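Local coordinates for deoxyhypusine hydroxylase (Homo sapiens, PDB 4D4Z), which hydroxylates the deoxyhypusine side chain of translation initiation factor eIF5A at a two-iron centre, completing the formation of hypusine, at residues A124-L129 against S207-H212; R182-L187 against H212-V217. All coordinates share one frame; numbering follows the deposited sequence.

Interaction 1: residues A124-L129 against S207-H212; sequences AETCQL and SALFRH. With FE (Fe (III) ion), chain C.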
loop_
_atom_site.group_PDB
_atom_site.type_symbol
_atom_site.label_atom_id
_atom_site.label_comp_id
_atom_site.label_asym_id
_atom_site.label_seq_id
_atom_site.Cartn_x
_atom_site.Cartn_y
_atom_site.Cartn_z
ATOM N N ALA A 124 12.724 -7.265 -4.722
ATOM C CA ALA A 124 13.979 -6.900 -4.186
ATOM C C ALA A 124 14.038 -5.585 -3.482
ATOM O O ALA A 124 14.542 -5.511 -2.353
ATOM C CB ALA A 124 15.071 -6.936 -5.292
ATOM N N GLU A 125 13.518 -4.547 -4.131
ATOM C CA GLU A 125 13.542 -3.233 -3.539
ATOM C C GLU A 125 12.705 -3.162 -2.271
ATOM O O GLU A 125 13.073 -2.525 -1.303
ATOM C CB GLU A 125 13.117 -2.160 -4.575
ATOM C CG GLU A 125 14.214 -1.962 -5.627
ATOM C CD GLU A 125 13.909 -0.900 -6.648
ATOM O OE1 GLU A 125 12.738 -0.496 -6.740
ATOM O OE2 GLU A 125 14.845 -0.509 -7.403
ATOM N N THR A 126 11.539 -3.811 -2.287
ATOM C CA THR A 126 10.651 -3.837 -1.105
ATOM C C THR A 126 11.401 -4.396 0.104
ATOM O O THR A 126 11.316 -3.883 1.214
ATOM C CB THR A 126 9.470 -4.742 -1.395
ATOM O OG1 THR A 126 8.597 -4.063 -2.283
ATOM C CG2 THR A 126 8.730 -5.055 -0.197
ATOM N N CYS A 127 12.043 -5.518 -0.144
ATOM C CA CYS A 127 12.724 -6.206 0.947
ATOM C C CYS A 127 13.903 -5.438 1.422
ATOM O O CYS A 127 14.173 -5.388 2.644
ATOM C CB CYS A 127 13.026 -7.706 0.533
ATOM S SG CYS A 127 11.591 -8.683 0.273
ATOM N N GLN A 128 14.617 -4.788 0.529
ATOM C CA GLN A 128 15.731 -3.882 0.950
ATOM C C GLN A 128 15.235 -2.783 1.916
ATOM O O GLN A 128 15.813 -2.464 2.940
ATOM C CB GLN A 128 16.338 -3.237 -0.278
ATOM C CG GLN A 128 17.218 -4.211 -1.074
ATOM C CD GLN A 128 17.449 -3.689 -2.488
ATOM O OE1 GLN A 128 17.518 -2.447 -2.736
ATOM N NE2 GLN A 128 17.555 -4.611 -3.464
ATOM N N LEU A 129 14.122 -2.198 1.542
ATOM C CA LEU A 129 13.542 -1.135 2.355
ATOM C C LEU A 129 13.045 -1.687 3.690
ATOM O O LEU A 129 13.255 -1.049 4.718
ATOM C CB LEU A 129 12.306 -0.514 1.619
ATOM C CG LEU A 129 12.621 0.414 0.464
ATOM C CD1 LEU A 129 11.346 0.625 -0.383
ATOM C CD2 LEU A 129 13.173 1.742 0.920
ATOM N N SER A 207 12.378 4.290 -10.155
ATOM C CA SER A 207 11.916 2.940 -9.948
ATOM C C SER A 207 10.422 2.813 -9.887
ATOM O O SER A 207 9.785 3.706 -9.345
ATOM C CB SER A 207 12.617 2.265 -8.760
ATOM O OG SER A 207 11.794 1.972 -7.648
ATOM N N ALA A 208 9.878 1.695 -10.382
ATOM C CA ALA A 208 8.468 1.460 -10.360
ATOM C C ALA A 208 7.947 1.452 -8.959
ATOM O O ALA A 208 6.838 1.979 -8.661
ATOM C CB ALA A 208 8.038 0.199 -11.122
ATOM N N LEU A 209 8.652 0.730 -8.076
ATOM C CA LEU A 209 8.222 0.715 -6.684
ATOM C C LEU A 209 8.106 2.100 -6.055
ATOM O O LEU A 209 7.085 2.470 -5.416
ATOM C CB LEU A 209 9.188 -0.158 -5.836
ATOM C CG LEU A 209 8.617 -0.453 -4.447
ATOM C CD1 LEU A 209 7.528 -1.477 -4.458
ATOM C CD2 LEU A 209 9.735 -0.888 -3.538
ATOM N N PHE A 210 9.144 2.934 -6.347
ATOM C CA PHE A 210 9.171 4.299 -5.908
ATOM C C PHE A 210 7.915 5.068 -6.424
ATOM O O PHE A 210 7.254 5.782 -5.646
ATOM C CB PHE A 210 10.469 4.961 -6.387
ATOM C CG PHE A 210 10.560 6.423 -6.050
ATOM C CD1 PHE A 210 11.102 6.891 -4.847
ATOM C CD2 PHE A 210 10.123 7.344 -6.963
ATOM C CE1 PHE A 210 11.180 8.244 -4.611
ATOM C CE2 PHE A 210 10.245 8.730 -6.744
ATOM C CZ PHE A 210 10.668 9.159 -5.555
ATOM N N ARG A 211 7.659 4.961 -7.699
ATOM C CA ARG A 211 6.551 5.733 -8.308
ATOM C C ARG A 211 5.187 5.293 -7.736
ATOM O O ARG A 211 4.309 6.117 -7.474
ATOM C CB ARG A 211 6.511 5.546 -9.822
ATOM C CG ARG A 211 7.722 6.206 -10.478
ATOM C CD ARG A 211 7.490 6.307 -11.973
ATOM N NE ARG A 211 7.302 5.078 -12.653
ATOM C CZ ARG A 211 8.243 4.179 -12.961
ATOM N NH1 ARG A 211 9.486 4.366 -12.635
ATOM N NH2 ARG A 211 7.955 3.089 -13.626
ATOM N N HIS A 212 5.053 3.997 -7.438
ATOM C CA HIS A 212 3.795 3.556 -6.789
ATOM C C HIS A 212 3.677 4.104 -5.400
ATOM O O HIS A 212 2.544 4.403 -4.961
ATOM C CB HIS A 212 3.679 2.005 -6.908
ATOM C CG HIS A 212 3.619 1.230 -5.612
ATOM N ND1 HIS A 212 4.700 1.051 -4.770
ATOM C CD2 HIS A 212 2.586 0.526 -5.058
ATOM C CE1 HIS A 212 4.320 0.323 -3.732
ATOM N NE2 HIS A 212 3.056 -0.046 -3.903
HETATM FE FE FE C . 2.049 -1.583 -2.730
HETATM O O HOH W 1 10.656 -1.312 -8.656
#
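The carboxylate of E125 meets S207 at one oxygen: S207 OG donates to the syn side of E125 OE1 at 2.8 Å, 22° out of the carboxylate plane. A water donates to the same OE1 and accepts from L209 N, so two donors grip this oxygen. A second flat group, the H212 ring, lies beyond the interface. At its edge, ND1 gives a bond in the ring plane to a lone pair of L209 O (2.8 Å), and H212 NE2 binds iron at 2.2 Å; held at both nitrogens, the ring has little freedom to turn. H94 and E95 bind the same iron, and the H94 ring stands at about a right angle to that of H212. A208 CA sits over one face of the R211 guanidinium, toward its rim.

S207 is the N-cap of helix 208-221, its OG accepting from F210 N at 3.1 Å while donating to E125. The acid thus sits by a helix N-terminus, which would probably favour its charged form. L209 fills the apolar half of the contact. Its CG stands anti to the backbone N (chi1 -168°), sending the branches toward helix 121-140: L209 CD1 lies 3.5 Å from T126 OG1, the two side chains crossing at about a right angle, and L209 CD2 meets L129 CD1 tip to tip at 3.9 Å. T126 OG1 is hydrogen-bonded to E122 O and H94 ND1, a second-shell hold on an iron ligand.

The two helical segments run at 68° to each other; Y181 of helix 177-190 packs against L129 and L209, while helix 241-254 lies against H212 through M242 and V243.

Interaction 2: residues R182-L187 against H212-V217; sequences RAMFAL and HEVGYV. With FE (Fe (III) ion), chain C.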
loop_
_atom_site.group_PDB
_atom_site.type_symbol
_atom_site.label_atom_id
_atom_site.label_comp_id
_atom_site.label_asym_id
_atom_site.label_seq_id
_atom_site.Cartn_x
_atom_site.Cartn_y
_atom_site.Cartn_z
ATOM N N ARG A 182 12.156 8.412 3.061
ATOM C CA ARG A 182 12.015 9.253 4.206
ATOM C C ARG A 182 11.591 10.663 3.792
ATOM O O ARG A 182 10.753 11.285 4.460
ATOM C CB ARG A 182 13.338 9.275 4.965
ATOM C CG ARG A 182 13.668 7.946 5.636
ATOM C CD ARG A 182 14.713 8.083 6.722
ATOM N NE ARG A 182 14.135 8.822 7.863
ATOM C CZ ARG A 182 14.844 9.219 8.923
ATOM N NH1 ARG A 182 16.107 8.837 9.036
ATOM N NH2 ARG A 182 14.258 9.884 9.923
ATOM N N ALA A 183 12.154 11.163 2.708
ATOM C CA ALA A 183 11.779 12.498 2.229
ATOM C C ALA A 183 10.301 12.519 1.778
ATOM O O ALA A 183 9.576 13.454 2.006
ATOM C CB ALA A 183 12.693 12.937 1.136
ATOM N N MET A 184 9.899 11.428 1.136
ATOM C CA MET A 184 8.532 11.279 0.594
ATOM C C MET A 184 7.518 11.388 1.704
ATOM O O MET A 184 6.506 12.142 1.604
ATOM C CB MET A 184 8.457 9.900 -0.139
ATOM C CG MET A 184 7.166 9.729 -0.856
ATOM S SD MET A 184 6.931 8.057 -1.536
ATOM C CE MET A 184 8.408 7.802 -2.529
ATOM N N PHE A 185 7.760 10.698 2.810
ATOM C CA PHE A 185 6.858 10.716 3.927
ATOM C C PHE A 185 6.858 12.064 4.653
ATOM O O PHE A 185 5.781 12.519 5.055
ATOM C CB PHE A 185 7.026 9.517 4.859
ATOM C CG PHE A 185 6.557 8.248 4.234
ATOM C CD1 PHE A 185 5.201 8.026 4.168
ATOM C CD2 PHE A 185 7.372 7.392 3.559
ATOM C CE1 PHE A 185 4.666 6.926 3.492
ATOM C CE2 PHE A 185 6.810 6.308 2.829
ATOM C CZ PHE A 185 5.505 6.100 2.812
ATOM N N ALA A 186 8.028 12.691 4.755
ATOM C CA ALA A 186 8.109 14.047 5.341
ATOM C C ALA A 186 7.349 15.061 4.448
ATOM O O ALA A 186 6.681 15.993 5.022
ATOM C CB ALA A 186 9.563 14.453 5.462
ATOM N N LEU A 187 7.373 14.888 3.140
ATOM C CA LEU A 187 6.546 15.768 2.210
ATOM C C LEU A 187 5.087 15.559 2.433
ATOM O O LEU A 187 4.315 16.506 2.583
ATOM C CB LEU A 187 6.917 15.539 0.752
ATOM C CG LEU A 187 8.260 16.121 0.323
ATOM C CD1 LEU A 187 8.725 15.553 -0.977
ATOM C CD2 LEU A 187 8.159 17.648 0.165
ATOM N N HIS A 212 5.053 3.997 -7.438
ATOM C CA HIS A 212 3.795 3.556 -6.789
ATOM C C HIS A 212 3.677 4.104 -5.400
ATOM O O HIS A 212 2.544 4.403 -4.961
ATOM C CB HIS A 212 3.679 2.005 -6.908
ATOM C CG HIS A 212 3.619 1.230 -5.612
ATOM N ND1 HIS A 212 4.700 1.051 -4.770
ATOM C CD2 HIS A 212 2.586 0.526 -5.058
ATOM C CE1 HIS A 212 4.320 0.323 -3.732
ATOM N NE2 HIS A 212 3.056 -0.046 -3.903
ATOM N N GLU A 213 4.768 4.198 -4.655
ATOM C CA GLU A 213 4.713 4.782 -3.292
ATOM C C GLU A 213 4.307 6.265 -3.339
ATOM O O GLU A 213 3.529 6.742 -2.503
ATOM C CB GLU A 213 6.005 4.558 -2.526
ATOM C CG GLU A 213 5.787 4.723 -1.049
ATOM C CD GLU A 213 5.068 3.581 -0.385
ATOM O OE1 GLU A 213 5.115 2.485 -0.873
ATOM O OE2 GLU A 213 4.333 3.782 0.630
ATOM N N VAL A 214 4.811 6.960 -4.348
ATOM C CA VAL A 214 4.409 8.364 -4.544
ATOM C C VAL A 214 2.883 8.413 -4.771
ATOM O O VAL A 214 2.195 9.275 -4.169
ATOM C CB VAL A 214 5.154 8.944 -5.723
ATOM C CG1 VAL A 214 4.580 10.302 -6.150
ATOM C CG2 VAL A 214 6.594 9.113 -5.379
ATOM N N GLY A 215 2.370 7.546 -5.619
ATOM C CA GLY A 215 0.936 7.461 -5.823
ATOM C C GLY A 215 0.163 7.262 -4.543
ATOM O O GLY A 215 -0.835 7.938 -4.222
ATOM N N TYR A 216 0.616 6.292 -3.764
ATOM C CA TYR A 216 -0.020 5.977 -2.472
ATOM C C TYR A 216 -0.048 7.211 -1.553
ATOM O O TYR A 216 -1.114 7.560 -1.006
ATOM C CB TYR A 216 0.750 4.873 -1.825
ATOM C CG TYR A 216 0.376 4.605 -0.384
ATOM C CD1 TYR A 216 -0.727 3.866 -0.089
ATOM C CD2 TYR A 216 1.211 4.946 0.653
ATOM C CE1 TYR A 216 -1.069 3.537 1.248
ATOM C CE2 TYR A 216 0.860 4.647 1.992
ATOM C CZ TYR A 216 -0.277 3.936 2.255
ATOM O OH TYR A 216 -0.515 3.581 3.606
ATOM N N VAL A 217 1.081 7.891 -1.350
ATOM C CA VAL A 217 1.138 9.001 -0.389
ATOM C C VAL A 217 0.375 10.199 -0.989
ATOM O O VAL A 217 -0.249 10.972 -0.216
ATOM C CB VAL A 217 2.536 9.471 0.052
ATOM C CG1 VAL A 217 3.335 8.351 0.743
ATOM C CG2 VAL A 217 3.304 10.006 -1.093
HETATM FE FE FE C . 2.049 -1.583 -2.730
#
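M184 is the main bump, pushed into a hollow on helix 208-221 lined by E213, V214 and V217. With CG trans to the backbone N (chi1 -173°), the chain runs straight out to sulfur before bending at the methyl. Each level touches a different wall: M184 CG rests on V217 CG2 at 3.9 Å, M184 SD on E213 CG at 3.6 Å, and M184 CE turns onto V214 CG2, also at 3.6 Å. F210, one turn earlier, closes the fourth side of the hollow, making this a knob-into-hole fit. Were M184 cut back to an alanine, the hollow would probably stay unfilled, and the V214 and V217 methyls and the E213 stem would lose their apolar cover.

The two segments run nearly parallel, 17° apart with axes 10.5 Å from each other, and belong to consecutive HEAT-like repeats; side-by-side stacking of helices from successive repeats is what builds the curved HEAT solenoid.

F185 is the second bump, beside the first. Its ring passes across V217, whose CG1 lies 3.4 Å from F185 CE1 at an oblique approach. At the ring edge, near its plane, F185 CZ meets E213 OE2 at 3.4 Å, the ring and carboxylate planes 50° apart; the weakly positive rim of the ring suits that oxygen, which is also hydrogen-bonded to a glycerol, probably from the crystallisation liquor. A bend at chi2 swings the E213 carboxylate round to this edge, while its CB and CG stay against the methionine. P154 touches both F185 and E213. L199 of helix 192-201 packs on M184 and V217, and L170 of helix 163-171 also touches M184.

Both interactions are largely buried and share helix 208-221, joined to helix 121-140 in interaction 1 and to helix 177-190 in interaction 2. Their centres lie 12 Å apart and they touch directly, F210 CE1 packing 3.5 Å from M184 CE. Interaction 1, at the start of the shared helix, is steeply crossed and mixed in chemistry: partly exposed E125 and S207 form a watered polar side next to buried leucines. Interaction 2, a turn further on, joins nearly parallel helices by buried, mainly apolar packing, with one carboxylate at a ring edge and no hydrogen bond across it. H212 belongs to both ranges, yet faces the iron and takes no direct part in either interface.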